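Local coordinates for protein translation initiation factor eIF-2B (PDB 1VB5) that serves as the regulatory subunit of archaeal initiation factor 2B and probably promotes the exchange of GDP for GTP on initiation factor 2, at residues T115-R127 with E148-I161. Numbering follows the deposited sequence.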
loop_
_atom_site.group_PDB
_atom_site.type_symbol
_atom_site.label_atom_id
_atom_site.label_comp_id
_atom_site.label_asym_id
_atom_site.label_seq_id
_atom_site.Cartn_x
_atom_site.Cartn_y
_atom_site.Cartn_z
ATOM N N THR B 115 -2.755 -11.697 -4.335
ATOM C CA THR B 115 -1.365 -11.574 -4.735
ATOM C C THR B 115 -1.016 -10.098 -4.878
ATOM O O THR B 115 -1.892 -9.236 -4.775
ATOM C CB THR B 115 -1.099 -12.327 -6.078
ATOM O OG1 THR B 115 0.313 -12.373 -6.334
ATOM C CG2 THR B 115 -1.808 -11.636 -7.238
ATOM N N HIS B 116 0.260 -9.816 -5.120
ATOM C CA HIS B 116 0.746 -8.444 -5.241
ATOM C C HIS B 116 1.767 -8.385 -6.373
ATOM O O HIS B 116 2.510 -9.339 -6.592
ATOM C CB HIS B 116 1.374 -8.018 -3.900
ATOM C CG HIS B 116 2.031 -6.671 -3.921
ATOM N ND1 HIS B 116 1.373 -5.523 -4.305
ATOM C CD2 HIS B 116 3.287 -6.289 -3.584
ATOM C CE1 HIS B 116 2.194 -4.493 -4.208
ATOM N NE2 HIS B 116 3.361 -4.929 -3.772
ATOM N N SER B 117 1.778 -7.271 -7.099
ATOM C CA SER B 117 2.689 -7.063 -8.219
ATOM C C SER B 117 2.490 -8.105 -9.332
ATOM O O SER B 117 1.460 -8.776 -9.385
ATOM C CB SER B 117 4.134 -7.094 -7.723
ATOM O OG SER B 117 5.025 -6.662 -8.734
ATOM N N PHE B 118 3.476 -8.226 -10.220
ATOM C CA PHE B 118 3.403 -9.180 -11.323
ATOM C C PHE B 118 4.543 -10.188 -11.287
ATOM O O PHE B 118 5.710 -9.825 -11.142
ATOM C CB PHE B 118 3.430 -8.462 -12.679
ATOM C CG PHE B 118 3.445 -9.407 -13.864
ATOM C CD1 PHE B 118 2.304 -10.122 -14.212
ATOM C CD2 PHE B 118 4.618 -9.622 -14.588
ATOM C CE1 PHE B 118 2.324 -11.045 -15.264
ATOM C CE2 PHE B 118 4.657 -10.541 -15.643
ATOM C CZ PHE B 118 3.504 -11.258 -15.982
ATOM N N SER B 119 4.185 -11.459 -11.424
ATOM C CA SER B 119 5.146 -12.553 -11.433
ATOM C C SER B 119 4.674 -13.576 -12.458
ATOM O O SER B 119 3.606 -14.165 -12.290
ATOM C CB SER B 119 5.211 -13.208 -10.056
ATOM O OG SER B 119 5.819 -14.486 -10.133
ATOM N N SER B 120 5.457 -13.786 -13.515
ATOM C CA SER B 120 5.073 -14.748 -14.542
ATOM C C SER B 120 4.915 -16.141 -13.942
ATOM O O SER B 120 4.118 -16.943 -14.420
ATOM C CB SER B 120 6.104 -14.766 -15.683
ATOM O OG SER B 120 7.427 -14.804 -15.178
ATOM N N THR B 121 5.653 -16.413 -12.873
ATOM C CA THR B 121 5.582 -17.710 -12.211
ATOM C C THR B 121 4.244 -17.872 -11.498
ATOM O O THR B 121 3.586 -18.909 -11.620
ATOM C CB THR B 121 6.741 -17.866 -11.201
ATOM O OG1 THR B 121 7.988 -17.851 -11.911
ATOM C CG2 THR B 121 6.621 -19.169 -10.425
ATOM N N VAL B 122 3.831 -16.851 -10.751
ATOM C CA VAL B 122 2.555 -16.922 -10.050
ATOM C C VAL B 122 1.440 -17.023 -11.086
ATOM O O VAL B 122 0.459 -17.737 -10.887
ATOM C CB VAL B 122 2.327 -15.679 -9.159
ATOM C CG1 VAL B 122 0.908 -15.696 -8.582
ATOM C CG2 VAL B 122 3.349 -15.661 -8.032
ATOM N N LEU B 123 1.597 -16.305 -12.192
ATOM C CA LEU B 123 0.610 -16.329 -13.268
ATOM C C LEU B 123 0.457 -17.741 -13.856
ATOM O O LEU B 123 -0.657 -18.201 -14.102
ATOM C CB LEU B 123 1.010 -15.338 -14.374
ATOM C CG LEU B 123 0.159 -15.369 -15.650
ATOM C CD1 LEU B 123 -1.311 -15.143 -15.302
ATOM C CD2 LEU B 123 0.652 -14.313 -16.631
ATOM N N GLU B 124 1.569 -18.440 -14.074
ATOM C CA GLU B 124 1.482 -19.792 -14.619
ATOM C C GLU B 124 0.905 -20.768 -13.607
ATOM O O GLU B 124 0.277 -21.763 -13.983
ATOM C CB GLU B 124 2.846 -20.276 -15.115
ATOM C CG GLU B 124 3.262 -19.627 -16.430
ATOM C CD GLU B 124 2.144 -19.638 -17.469
ATOM O OE1 GLU B 124 1.584 -20.726 -17.735
ATOM O OE2 GLU B 124 1.827 -18.560 -18.026
ATOM N N ILE B 125 1.108 -20.488 -12.324
ATOM C CA ILE B 125 0.550 -21.342 -11.283
ATOM C C ILE B 125 -0.966 -21.218 -11.374
ATOM O O ILE B 125 -1.695 -22.209 -11.361
ATOM C CB ILE B 125 0.981 -20.889 -9.859
ATOM C CG1 ILE B 125 2.467 -21.186 -9.639
ATOM C CG2 ILE B 125 0.136 -21.598 -8.804
ATOM C CD1 ILE B 125 2.983 -20.756 -8.267
ATOM N N ILE B 126 -1.433 -19.981 -11.466
ATOM C CA ILE B 126 -2.860 -19.710 -11.542
ATOM C C ILE B 126 -3.501 -20.311 -12.797
ATOM O O ILE B 126 -4.571 -20.916 -12.728
ATOM C CB ILE B 126 -3.108 -18.182 -11.457
ATOM C CG1 ILE B 126 -2.889 -17.720 -10.009
ATOM C CG2 ILE B 126 -4.503 -17.834 -11.921
ATOM C CD1 ILE B 126 -2.885 -16.198 -9.819
ATOM N N ARG B 127 -2.838 -20.159 -13.936
ATOM C CA ARG B 127 -3.348 -20.690 -15.192
ATOM C C ARG B 127 -3.413 -22.215 -15.197
ATOM O O ARG B 127 -4.373 -22.799 -15.707
ATOM C CB ARG B 127 -2.482 -20.207 -16.356
ATOM C CG ARG B 127 -2.763 -18.774 -16.773
ATOM C CD ARG B 127 -1.811 -18.308 -17.859
ATOM N NE ARG B 127 -2.300 -17.080 -18.474
ATOM C CZ ARG B 127 -1.554 -16.254 -19.201
ATOM N NH1 ARG B 127 -0.272 -16.519 -19.407
ATOM N NH2 ARG B 127 -2.096 -15.156 -19.713
ATOM N N GLU B 148 2.255 -2.669 -12.635
ATOM C CA GLU B 148 2.485 -3.931 -13.329
ATOM C C GLU B 148 1.338 -4.881 -12.967
ATOM O O GLU B 148 1.111 -5.892 -13.635
ATOM C CB GLU B 148 3.828 -4.545 -12.909
ATOM C CG GLU B 148 3.919 -4.908 -11.428
ATOM C CD GLU B 148 4.472 -3.779 -10.557
ATOM O OE1 GLU B 148 4.401 -2.591 -10.961
ATOM O OE2 GLU B 148 4.974 -4.089 -9.453
ATOM N N GLY B 149 0.611 -4.545 -11.905
ATOM C CA GLY B 149 -0.501 -5.378 -11.483
ATOM C C GLY B 149 -1.603 -5.407 -12.527
ATOM O O GLY B 149 -2.328 -6.396 -12.654
ATOM N N LEU B 150 -1.737 -4.319 -13.276
ATOM C CA LEU B 150 -2.763 -4.257 -14.304
ATOM C C LEU B 150 -2.362 -5.189 -15.436
ATOM O O LEU B 150 -3.217 -5.713 -16.142
ATOM C CB LEU B 150 -2.946 -2.819 -14.808
ATOM C CG LEU B 150 -3.503 -1.863 -13.744
ATOM C CD1 LEU B 150 -3.592 -0.444 -14.307
ATOM C CD2 LEU B 150 -4.881 -2.350 -13.296
ATOM N N HIS B 151 -1.061 -5.401 -15.608
ATOM C CA HIS B 151 -0.605 -6.322 -16.638
ATOM C C HIS B 151 -1.092 -7.727 -16.247
ATOM O O HIS B 151 -1.527 -8.501 -17.094
ATOM C CB HIS B 151 0.921 -6.298 -16.741
ATOM C CG HIS B 151 1.480 -7.345 -17.655
ATOM N ND1 HIS B 151 1.024 -7.530 -18.943
ATOM C CD2 HIS B 151 2.452 -8.267 -17.465
ATOM C CE1 HIS B 151 1.689 -8.523 -19.505
ATOM N NE2 HIS B 151 2.563 -8.987 -18.629
ATOM N N LEU B 152 -1.034 -8.042 -14.954
ATOM C CA LEU B 152 -1.494 -9.342 -14.464
ATOM C C LEU B 152 -2.990 -9.479 -14.764
ATOM O O LEU B 152 -3.449 -10.531 -15.216
ATOM C CB LEU B 152 -1.281 -9.455 -12.950
ATOM C CG LEU B 152 -1.205 -10.829 -12.265
ATOM C CD1 LEU B 152 -1.817 -10.718 -10.865
ATOM C CD2 LEU B 152 -1.920 -11.896 -13.060
ATOM N N ALA B 153 -3.742 -8.413 -14.506
ATOM C CA ALA B 153 -5.183 -8.406 -14.747
ATOM C C ALA B 153 -5.514 -8.657 -16.225
ATOM O O ALA B 153 -6.456 -9.382 -16.534
ATOM C CB ALA B 153 -5.788 -7.073 -14.285
ATOM N N ARG B 154 -4.748 -8.053 -17.128
ATOM C CA ARG B 154 -4.955 -8.245 -18.564
ATOM C C ARG B 154 -4.750 -9.720 -18.921
ATOM O O ARG B 154 -5.486 -10.280 -19.729
ATOM C CB ARG B 154 -3.958 -7.408 -19.388
ATOM C CG ARG B 154 -4.348 -5.946 -19.678
ATOM C CD ARG B 154 -4.465 -5.126 -18.411
ATOM N NE ARG B 154 -3.945 -3.758 -18.531
ATOM C CZ ARG B 154 -2.696 -3.445 -18.877
ATOM N NH1 ARG B 154 -1.807 -4.395 -19.159
ATOM N NH2 ARG B 154 -2.321 -2.172 -18.908
ATOM N N GLU B 155 -3.737 -10.337 -18.321
ATOM C CA GLU B 155 -3.431 -11.734 -18.590
ATOM C C GLU B 155 -4.479 -12.681 -18.026
ATOM O O GLU B 155 -4.818 -13.679 -18.666
ATOM C CB GLU B 155 -2.053 -12.094 -18.030
ATOM C CG GLU B 155 -0.905 -11.332 -18.681
ATOM C CD GLU B 155 -0.706 -11.696 -20.147
ATOM O OE1 GLU B 155 0.029 -10.970 -20.844
ATOM O OE2 GLU B 155 -1.278 -12.708 -20.604
ATOM N N LEU B 156 -4.988 -12.373 -16.834
ATOM C CA LEU B 156 -6.000 -13.214 -16.202
ATOM C C LEU B 156 -7.294 -13.127 -16.997
ATOM O O LEU B 156 -8.043 -14.095 -17.096
ATOM C CB LEU B 156 -6.248 -12.772 -14.754
ATOM C CG LEU B 156 -5.138 -13.070 -13.737
ATOM C CD1 LEU B 156 -5.522 -12.516 -12.374
ATOM C CD2 LEU B 156 -4.916 -14.575 -13.646
ATOM N N GLU B 157 -7.547 -11.952 -17.559
ATOM C CA GLU B 157 -8.740 -11.740 -18.365
ATOM C C GLU B 157 -8.608 -12.578 -19.639
ATOM O O GLU B 157 -9.562 -13.214 -20.075
ATOM C CB GLU B 157 -8.872 -10.259 -18.712
ATOM C CG GLU B 157 -10.179 -9.874 -19.366
ATOM C CD GLU B 157 -10.306 -8.367 -19.515
ATOM O OE1 GLU B 157 -9.472 -7.768 -20.235
ATOM O OE2 GLU B 157 -11.231 -7.778 -18.905
ATOM N N PHE B 158 -7.413 -12.579 -20.223
ATOM C CA PHE B 158 -7.152 -13.348 -21.437
ATOM C C PHE B 158 -7.471 -14.823 -21.176
ATOM O O PHE B 158 -8.055 -15.509 -22.016
ATOM C CB PHE B 158 -5.676 -13.203 -21.836
ATOM C CG PHE B 158 -5.292 -13.972 -23.078
ATOM C CD1 PHE B 158 -5.462 -13.412 -24.343
ATOM C CD2 PHE B 158 -4.742 -15.249 -22.981
ATOM C CE1 PHE B 158 -5.088 -14.111 -25.494
ATOM C CE2 PHE B 158 -4.365 -15.961 -24.123
ATOM C CZ PHE B 158 -4.538 -15.390 -25.384
ATOM N N SER B 159 -7.104 -15.298 -19.991
ATOM C CA SER B 159 -7.312 -16.693 -19.629
ATOM C C SER B 159 -8.704 -17.036 -19.094
ATOM O O SER B 159 -8.993 -18.203 -18.833
ATOM C CB SER B 159 -6.246 -17.113 -18.614
ATOM O OG SER B 159 -4.943 -16.958 -19.159
ATOM N N GLY B 160 -9.564 -16.034 -18.937
ATOM C CA GLY B 160 -10.907 -16.291 -18.436
ATOM C C GLY B 160 -10.969 -16.558 -16.940
ATOM O O GLY B 160 -11.878 -17.234 -16.439
ATOM N N ILE B 161 -9.997 -16.026 -16.214
ATOM C CA ILE B 161 -9.947 -16.217 -14.774
ATOM C C ILE B 161 -10.605 -15.033 -14.067
ATOM O O ILE B 161 -10.363 -13.875 -14.407
ATOM C CB ILE B 161 -8.483 -16.400 -14.327
ATOM C CG1 ILE B 161 -7.926 -17.670 -14.987
ATOM C CG2 ILE B 161 -8.391 -16.492 -12.805
ATOM C CD1 ILE B 161 -6.428 -17.814 -14.918
#
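Helices 120-127 and 148-158 run nearly parallel, crossing at -22° with their axes 11.1 Å apart; the CA atoms of S117 and G149 come within 4.9 Å where the loop before the first helix passes the start of the second. There S117 OG donates to the anti lone pair of E148 OE2 (2.7 Å), an oxygen also salt-bridged to K197. F118, its CG anti to the backbone N (chi1 176°), swings its ring under H151, whose CD2 edge points at the centre of one face in an edge-to-face pair with planes at 60°; L152 CB lies at the ring's rim. Deeper, L123 slides past L152 and L156, its CD1 touching CD2 of both, and I126 CG2 packs on I161 CD1 at 3.6 Å. R127 closes the far end: NE donates to S159 OG (2.7 Å), NH2 to E155 OE2 (2.7 Å) and, above the carbonyl plane, to E155 O, while NH1 bridges to E124. A methionine here would probably leave E155 without its cationic mate and S159 OG without its NE donor. Both helices follow parallel strands and, through I126, L152 and L156, cover strand 136-141, as in the alpha/beta layering of a Rossmann-like domain.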